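Local coordinates for putative Lipoprotein (Shewanella oneidensis, PDB 3U24) that is of unknown function but binds zinc and calcium ions and belongs to a family in the metallopeptidase clan MA, so it may be a zinc-dependent peptidase, at residues Ala494-Met497 / Phe501-Arg504; Ile339-Pro344 / Leu418-Glu423; Ala154-Ala159 / Leu176-Ala181. One frame throughout, in Å; residues are numbered along the deposited sequence.

The three contacts lie far apart within one largely helical chain and do not touch. Contact 3 comes first along the sequence, followed by contact 2 and contact 1. Contacts 2 and 3 lie on opposite sides of the chain's centre, their own centres 44 Å apart. Contacts 1 and 3 approach most closely, to about 17 Å between nearest atoms. One side of contact 2, 418-423, lies on the helix carrying the zinc ligand His414, about 11 Å separating the side chains of Tyr420 and His414. In contact 1 a bound calcium ion lies about 4 Å from the side chain of Met497, whereas in contact 3 the side chain of Tyr156 stands about 14 Å from one.

Contact 1. Residues Ala494-Met497 / Phe501-Arg504; sequences ALMM and FQQR
Gln502 N closes the end of helix 489-499 by donating to Met496 O at 3.0 Å, a nearly straight bond (159°) that becomes possible because Phe501 turns the chain with positive phi after a wider, pi-type turn. The chain then runs to Gln503, the N-cap of helix 504-516, joining two consecutive helices through a short turn beside a bound calcium ion, about 4 Å from the side chain of Met497. Met496 and Met497 are both selenomethionine; Met496 runs alongside Gln502 in the same sense. The Met496 chain bends at chi2 and chi3 (-37° and -71°), bringing its methyl CE to 3.4 Å from both Gln502 OE1 and Gln502 NE2. On another side of the turn Met497 CG rests 3.4 Å from Gln502 O, which also receives a weak hydrogen bond from Arg303. Beyond it Met497 SE meets Arg504 CD at 3.9 Å, the two chains crossing at a slant, while the guanidinium of Arg504 forms a salt bridge with Glu508. The backbone thus supplies the hydrogen bond, while selenomethionine chains pack against amide, carbonyl and the aliphatic part of Arg504; Gln502 OE1 is buried with no partner in the model, which probably carries an energetic cost.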
loop_
_atom_site.group_PDB
_atom_site.type_symbol
_atom_site.label_atom_id
_atom_site.label_comp_id
_atom_site.label_asym_id
_atom_site.label_seq_id
_atom_site.Cartn_x
_atom_site.Cartn_y
_atom_site.Cartn_z
ATOM N N ALA A 494 -12.711 3.391 19.912
ATOM C CA ALA A 494 -12.344 4.344 20.969
ATOM C C ALA A 494 -10.863 4.735 20.815
ATOM O O ALA A 494 -10.532 5.885 20.974
ATOM C CB ALA A 494 -12.660 3.771 22.386
ATOM N N LEU A 495 -9.980 3.796 20.431
ATOM C CA LEU A 495 -8.599 4.159 20.077
ATOM C C LEU A 495 -8.554 5.234 18.964
ATOM O O LEU A 495 -7.931 6.297 19.096
ATOM C CB LEU A 495 -7.831 2.923 19.608
ATOM C CG LEU A 495 -6.339 3.036 19.202
ATOM C CD1 LEU A 495 -5.463 3.162 20.467
ATOM C CD2 LEU A 495 -5.919 1.821 18.342
HETATM N N MSE A 496 -9.220 4.950 17.856
HETATM C CA MSE A 496 -9.086 5.810 16.713
HETATM C C MSE A 496 -9.739 7.167 17.003
HETATM O O MSE A 496 -9.243 8.195 16.587
HETATM C CB MSE A 496 -9.658 5.164 15.437
HETATM C CG MSE A 496 -8.921 3.910 14.847
HETATM SE SE MSE A 496 -6.928 3.824 14.926
HETATM C CE MSE A 496 -6.496 5.190 13.608
HETATM N N MSE A 497 -10.821 7.195 17.757
HETATM C CA MSE A 497 -11.546 8.462 17.962
HETATM C C MSE A 497 -11.026 9.225 19.170
HETATM O O MSE A 497 -10.845 10.423 19.094
HETATM C CB MSE A 497 -13.039 8.206 18.120
HETATM C CG MSE A 497 -13.717 7.632 16.879
HETATM SE SE MSE A 497 -15.721 7.617 17.035
HETATM C CE MSE A 497 -15.987 9.417 17.732
ATOM N N PHE A 501 -8.100 11.117 17.709
ATOM C CA PHE A 501 -8.954 12.252 17.336
ATOM C C PHE A 501 -9.549 12.154 15.935
ATOM O O PHE A 501 -9.750 13.163 15.273
ATOM C CB PHE A 501 -8.202 13.581 17.543
ATOM C CG PHE A 501 -7.483 13.634 18.855
ATOM C CD1 PHE A 501 -8.198 13.645 20.043
ATOM C CD2 PHE A 501 -6.107 13.595 18.915
ATOM C CE1 PHE A 501 -7.545 13.657 21.268
ATOM C CE2 PHE A 501 -5.449 13.592 20.131
ATOM C CZ PHE A 501 -6.167 13.621 21.309
ATOM N N GLN A 502 -9.857 10.934 15.507
ATOM C CA GLN A 502 -10.545 10.712 14.232
ATOM C C GLN A 502 -12.091 10.684 14.326
ATOM O O GLN A 502 -12.683 10.486 15.396
ATOM C CB GLN A 502 -10.032 9.419 13.580
ATOM C CG GLN A 502 -8.651 9.616 12.983
ATOM C CD GLN A 502 -7.999 8.356 12.545
ATOM O OE1 GLN A 502 -8.641 7.377 12.174
ATOM N NE2 GLN A 502 -6.689 8.374 12.576
ATOM N N GLN A 503 -12.708 10.876 13.169
ATOM C CA GLN A 503 -14.152 10.805 13.000
ATOM C C GLN A 503 -14.617 9.357 12.986
ATOM O O GLN A 503 -13.858 8.410 12.684
ATOM C CB GLN A 503 -14.564 11.399 11.650
ATOM C CG GLN A 503 -14.238 12.856 11.450
ATOM C CD GLN A 503 -15.170 13.744 12.235
ATOM O OE1 GLN A 503 -14.720 14.497 13.105
ATOM N NE2 GLN A 503 -16.500 13.645 11.954
ATOM N N ARG A 504 -15.905 9.215 13.211
ATOM C CA ARG A 504 -16.542 7.928 13.280
ATOM C C ARG A 504 -16.320 7.071 12.031
ATOM O O ARG A 504 -15.946 5.910 12.121
ATOM C CB ARG A 504 -18.034 8.165 13.465
ATOM C CG ARG A 504 -18.845 6.897 13.561
ATOM C CD ARG A 504 -18.605 6.193 14.881
ATOM N NE ARG A 504 -18.933 4.781 14.740
ATOM C CZ ARG A 504 -19.176 3.949 15.749
ATOM N NH1 ARG A 504 -19.133 4.382 17.013
ATOM N NH2 ARG A 504 -19.478 2.673 15.474
#

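Contact 2. Residues Ile339-Pro344 / Leu418-Glu423; sequences IVTLDP and LVYSNE
Tyr420 and Thr341 make the one hydrogen bond between helix 414-423 and the loop 339-344. Tyr420 OH donates to Thr341 O over a short 2.5 Å, lying in the carbonyl plane and using a lone pair, with a C=O...donor angle of 127°. Thr341 O in turn sits at the edge of the phenol ring, in the ring plane. With CG anti to its own carbonyl carbon (chi1 -87°), Tyr420 sends its ring out to the loop, which it meets with OH, CZ and CE1. The hydroxyl of Thr341 is engaged elsewhere, with Glu553.

The apolar part is small. Val340 comes from the opposite direction to Tyr420, and its CG2 methyl lies 3.5 Å from Tyr420 OH and 3.9 Å from Tyr420 CZ. Thr341 CB adds a further approach to the same hydroxyl, which is therefore flanked by carbon as well as held by the carbonyl. With a phenylalanine at Tyr420, Thr341 O would probably be left without this donor and the loop less firmly tied to the helix.

Within the helix, Ser421 OG donates to Leu418 O at 2.6 Å. That carbonyl also accepts from Asn422 N at 3.0 Å, both donors arriving from the same face of its plane, so two bonds grip one oxygen in the last turns of the helix.

The loop links helix 319-337, where Val340 also packs on Val334, to strand 349-352, and helix 548-555 borders the contact, Glu553 touching both Val340 and Tyr420 and His552 donating to Ile339 O. Helix 414-423 itself begins with the zinc ligand His414, so the bond at Tyr420 fastens the loop near the far end of a metal-bearing helix.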
loop_
_atom_site.group_PDB
_atom_site.type_symbol
_atom_site.label_atom_id
_atom_site.label_comp_id
_atom_site.label_asym_id
_atom_site.label_seq_id
_atom_site.Cartn_x
_atom_site.Cartn_y
_atom_site.Cartn_z
ATOM N N ILE A 339 18.244 20.593 2.326
ATOM C CA ILE A 339 17.743 19.340 2.813
ATOM C C ILE A 339 18.106 18.173 1.853
ATOM O O ILE A 339 18.540 17.122 2.291
ATOM C CB ILE A 339 16.254 19.515 3.035
ATOM C CG1 ILE A 339 16.089 20.433 4.264
ATOM C CG2 ILE A 339 15.559 18.160 3.162
ATOM C CD1 ILE A 339 14.650 20.712 4.657
ATOM N N VAL A 340 17.987 18.390 0.551
ATOM C CA VAL A 340 18.268 17.343 -0.434
ATOM C C VAL A 340 18.348 18.005 -1.810
ATOM O O VAL A 340 17.624 18.931 -2.068
ATOM C CB VAL A 340 17.157 16.251 -0.404
ATOM C CG1 VAL A 340 15.882 16.786 -1.018
ATOM C CG2 VAL A 340 17.597 14.993 -1.105
ATOM N N THR A 341 19.238 17.568 -2.684
ATOM C CA THR A 341 19.311 18.135 -4.032
ATOM C C THR A 341 18.045 17.786 -4.809
ATOM O O THR A 341 17.690 16.621 -4.927
ATOM C CB THR A 341 20.529 17.597 -4.822
ATOM O OG1 THR A 341 21.731 17.835 -4.083
ATOM C CG2 THR A 341 20.643 18.264 -6.252
ATOM N N LEU A 342 17.387 18.791 -5.345
ATOM C CA LEU A 342 16.284 18.610 -6.278
ATOM C C LEU A 342 16.702 19.044 -7.688
ATOM O O LEU A 342 17.436 19.988 -7.821
ATOM C CB LEU A 342 15.105 19.472 -5.827
ATOM C CG LEU A 342 14.565 19.165 -4.446
ATOM C CD1 LEU A 342 13.551 20.241 -4.058
ATOM C CD2 LEU A 342 13.972 17.755 -4.432
ATOM N N ASP A 343 16.228 18.371 -8.734
ATOM C CA ASP A 343 16.566 18.747 -10.122
ATOM C C ASP A 343 15.475 19.642 -10.735
ATOM O O ASP A 343 14.396 19.143 -11.035
ATOM C CB ASP A 343 16.741 17.481 -10.972
ATOM C CG ASP A 343 17.134 17.788 -12.416
ATOM O OD1 ASP A 343 18.281 17.470 -12.811
ATOM O OD2 ASP A 343 16.298 18.352 -13.162
ATOM N N PRO A 344 15.749 20.954 -10.947
ATOM C CA PRO A 344 14.691 21.867 -11.468
ATOM C C PRO A 344 14.030 21.478 -12.821
ATOM O O PRO A 344 12.913 21.938 -13.106
ATOM C CB PRO A 344 15.410 23.223 -11.598
ATOM C CG PRO A 344 16.602 23.120 -10.712
ATOM C CD PRO A 344 17.017 21.672 -10.725
ATOM N N LEU A 418 11.009 8.788 -5.418
ATOM C CA LEU A 418 10.889 8.070 -6.698
ATOM C C LEU A 418 11.957 8.531 -7.693
ATOM O O LEU A 418 12.555 7.723 -8.360
ATOM C CB LEU A 418 9.500 8.276 -7.326
ATOM C CG LEU A 418 9.238 7.845 -8.790
ATOM C CD1 LEU A 418 9.251 6.320 -8.935
ATOM C CD2 LEU A 418 7.885 8.392 -9.252
ATOM N N VAL A 419 12.162 9.831 -7.821
ATOM C CA VAL A 419 13.231 10.340 -8.678
ATOM C C VAL A 419 14.588 9.760 -8.257
ATOM O O VAL A 419 15.346 9.263 -9.096
ATOM C CB VAL A 419 13.295 11.876 -8.696
ATOM C CG1 VAL A 419 14.547 12.347 -9.467
ATOM C CG2 VAL A 419 12.025 12.439 -9.311
ATOM N N TYR A 420 14.895 9.782 -6.961
ATOM C CA TYR A 420 16.155 9.227 -6.518
ATOM C C TYR A 420 16.249 7.744 -6.867
ATOM O O TYR A 420 17.277 7.320 -7.382
ATOM C CB TYR A 420 16.451 9.514 -5.047
ATOM C CG TYR A 420 17.151 10.865 -4.836
ATOM C CD1 TYR A 420 16.445 12.023 -4.828
ATOM C CD2 TYR A 420 18.515 10.948 -4.671
ATOM C CE1 TYR A 420 17.065 13.239 -4.652
ATOM C CE2 TYR A 420 19.173 12.168 -4.523
ATOM C CZ TYR A 420 18.440 13.314 -4.505
ATOM O OH TYR A 420 19.014 14.540 -4.298
ATOM N N SER A 421 15.160 6.991 -6.694
ATOM C CA SER A 421 15.177 5.561 -7.039
ATOM C C SER A 421 15.290 5.300 -8.539
ATOM O O SER A 421 15.639 4.213 -8.929
ATOM C CB SER A 421 13.907 4.844 -6.565
ATOM O OG SER A 421 12.832 5.301 -7.350
ATOM N N ASN A 422 14.949 6.272 -9.375
ATOM C CA ASN A 422 15.212 6.127 -10.788
ATOM C C ASN A 422 16.732 6.320 -11.143
ATOM O O ASN A 422 17.093 5.966 -12.230
ATOM C CB ASN A 422 14.280 7.031 -11.635
ATOM C CG ASN A 422 12.829 6.558 -11.652
ATOM O OD1 ASN A 422 11.904 7.369 -11.823
ATOM N ND2 ASN A 422 12.613 5.261 -11.504
ATOM N N GLU A 423 17.584 6.824 -10.227
ATOM C CA GLU A 423 19.054 6.970 -10.436
ATOM C C GLU A 423 19.632 5.540 -10.681
ATOM O O GLU A 423 20.296 5.316 -11.706
ATOM C CB GLU A 423 19.874 7.807 -9.309
ATOM C CG GLU A 423 19.750 9.405 -9.217
ATOM C CD GLU A 423 20.898 10.288 -8.478
ATOM O OE1 GLU A 423 21.922 9.833 -7.854
ATOM O OE2 GLU A 423 20.843 11.568 -8.555
#

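Contact 3. Residues Ala154-Ala159 / Leu176-Ala181; sequences AYYAAA and LQNQGA. With EDO (1,2-ethanediol), chain Y.
The phenol ring of Tyr156 and the carboxamide of Asn178 pass alongside one another with opposite sense, overlapping only at their ends, their planes 72° apart. One face of the Tyr156 ring is covered by the neighbouring Tyr155, whose CD1 lies 3.8 Å above the plane and over its centre; the ring also meets His220 of helix 200-234, the planes inclined at about 35°. This is a polar bridge across a helical hairpin: helices 152-162 and 168-179 follow each other in the chain and run roughly antiparallel, far enough apart that the closest CA atoms, those of Tyr156 and Asn178, are separated by 10.8 Å. Tyr156 OH spans the gap, donating to Asn178 OD1 at 2.7 Å. The hydroxyl approaches nearly in line with the C=O bond (171°), and the same hydroxyl accepts from Val123 N.

The amide is held at its other end too. Asn178 ND2 donates to Ala174 O in its own helix and to Tyr121 O in the loop, which together with the bond to OD1 would fix the rotation of the group and satisfy this buried pair. At the start of the first helix a 1,2-ethanediol, probably from the crystallisation liquor, accepts from Ala154 N through its O2 at 3.2 Å, with an N-H...O angle of 136°.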
loop_
_atom_site.group_PDB
_atom_site.type_symbol
_atom_site.label_atom_id
_atom_site.label_comp_id
_atom_site.label_asym_id
_atom_site.label_seq_id
_atom_site.Cartn_x
_atom_site.Cartn_y
_atom_site.Cartn_z
ATOM N N ALA A 154 -13.605 -24.482 -13.915
ATOM C CA ALA A 154 -12.552 -25.232 -13.180
ATOM C C ALA A 154 -11.940 -24.417 -12.051
ATOM O O ALA A 154 -11.612 -24.931 -11.014
ATOM C CB ALA A 154 -11.455 -25.687 -14.119
ATOM N N TYR A 155 -11.746 -23.134 -12.316
ATOM C CA TYR A 155 -11.185 -22.210 -11.346
ATOM C C TYR A 155 -12.051 -22.209 -10.099
ATOM O O TYR A 155 -11.538 -22.330 -9.043
ATOM C CB TYR A 155 -11.125 -20.802 -11.955
ATOM C CG TYR A 155 -10.586 -19.744 -11.046
ATOM C CD1 TYR A 155 -11.407 -19.118 -10.123
ATOM C CD2 TYR A 155 -9.258 -19.383 -11.089
ATOM C CE1 TYR A 155 -10.905 -18.126 -9.264
ATOM C CE2 TYR A 155 -8.722 -18.391 -10.228
ATOM C CZ TYR A 155 -9.554 -17.768 -9.324
ATOM O OH TYR A 155 -9.058 -16.786 -8.478
ATOM N N TYR A 156 -13.368 -22.057 -10.239
ATOM C CA TYR A 156 -14.221 -21.999 -9.069
ATOM C C TYR A 156 -14.482 -23.390 -8.417
ATOM O O TYR A 156 -14.650 -23.454 -7.194
ATOM C CB TYR A 156 -15.525 -21.238 -9.374
ATOM C CG TYR A 156 -15.337 -19.724 -9.564
ATOM C CD1 TYR A 156 -15.068 -18.912 -8.490
ATOM C CD2 TYR A 156 -15.441 -19.130 -10.818
ATOM C CE1 TYR A 156 -14.871 -17.551 -8.644
ATOM C CE2 TYR A 156 -15.261 -17.756 -10.991
ATOM C CZ TYR A 156 -14.956 -16.982 -9.885
ATOM O OH TYR A 156 -14.811 -15.621 -9.992
ATOM N N ALA A 157 -14.526 -24.463 -9.215
ATOM C CA ALA A 157 -14.478 -25.838 -8.644
ATOM C C ALA A 157 -13.239 -26.030 -7.750
ATOM O O ALA A 157 -13.358 -26.597 -6.664
ATOM C CB ALA A 157 -14.530 -26.949 -9.729
ATOM N N ALA A 158 -12.071 -25.571 -8.219
ATOM C CA ALA A 158 -10.839 -25.618 -7.424
ATOM C C ALA A 158 -10.982 -24.804 -6.111
ATOM O O ALA A 158 -10.541 -25.220 -5.018
ATOM C CB ALA A 158 -9.629 -25.103 -8.245
ATOM N N ALA A 159 -11.618 -23.653 -6.232
ATOM C CA ALA A 159 -11.824 -22.785 -5.085
ATOM C C ALA A 159 -12.608 -23.553 -4.024
ATOM O O ALA A 159 -12.203 -23.598 -2.881
ATOM C CB ALA A 159 -12.595 -21.527 -5.489
ATOM N N LEU A 176 -19.382 -10.240 -2.273
ATOM C CA LEU A 176 -19.414 -8.906 -2.781
ATOM C C LEU A 176 -18.465 -8.686 -3.968
ATOM O O LEU A 176 -18.877 -8.152 -4.996
ATOM C CB LEU A 176 -19.061 -8.027 -1.611
ATOM C CG LEU A 176 -18.991 -6.544 -1.771
ATOM C CD1 LEU A 176 -18.861 -5.977 -0.330
ATOM C CD2 LEU A 176 -17.777 -6.233 -2.658
ATOM N N GLN A 177 -17.218 -9.139 -3.861
ATOM C CA GLN A 177 -16.301 -8.966 -4.970
ATOM C C GLN A 177 -16.668 -9.815 -6.187
ATOM O O GLN A 177 -16.559 -9.340 -7.306
ATOM C CB GLN A 177 -14.880 -9.207 -4.520
ATOM C CG GLN A 177 -14.384 -8.122 -3.552
ATOM C CD GLN A 177 -12.981 -8.362 -3.073
ATOM O OE1 GLN A 177 -12.512 -9.493 -3.019
ATOM N NE2 GLN A 177 -12.294 -7.303 -2.732
ATOM N N ASN A 178 -17.146 -11.048 -5.980
ATOM C CA ASN A 178 -17.514 -11.906 -7.110
ATOM C C ASN A 178 -18.782 -11.441 -7.775
ATOM O O ASN A 178 -18.942 -11.653 -8.978
ATOM C CB ASN A 178 -17.617 -13.387 -6.742
ATOM C CG ASN A 178 -16.276 -14.065 -6.721
ATOM O OD1 ASN A 178 -15.743 -14.441 -7.793
ATOM N ND2 ASN A 178 -15.693 -14.205 -5.521
ATOM N N GLN A 179 -19.657 -10.779 -7.021
ATOM C CA GLN A 179 -20.829 -10.081 -7.625
ATOM C C GLN A 179 -20.357 -8.987 -8.563
ATOM O O GLN A 179 -20.952 -8.771 -9.577
ATOM C CB GLN A 179 -21.769 -9.475 -6.576
ATOM C CG GLN A 179 -22.677 -10.512 -5.954
ATOM C CD GLN A 179 -23.475 -10.029 -4.716
ATOM O OE1 GLN A 179 -23.123 -9.017 -4.039
ATOM N NE2 GLN A 179 -24.558 -10.770 -4.407
ATOM N N GLY A 180 -19.274 -8.312 -8.209
ATOM C CA GLY A 180 -18.676 -7.285 -9.062
ATOM C C GLY A 180 -18.093 -7.849 -10.342
ATOM O O GLY A 180 -17.843 -7.100 -11.283
ATOM N N ALA A 181 -17.895 -9.169 -10.422
ATOM C CA ALA A 181 -17.413 -9.763 -11.680
ATOM C C ALA A 181 -18.324 -9.377 -12.874
ATOM O O ALA A 181 -17.828 -9.248 -13.998
ATOM C CB ALA A 181 -17.254 -11.273 -11.586
HETATM C C1 EDO Y . -12.706 -26.510 -19.157
HETATM O O1 EDO Y . -13.439 -25.430 -19.770
HETATM C C2 EDO Y . -12.786 -26.595 -17.616
HETATM O O2 EDO Y . -13.470 -25.494 -16.968
#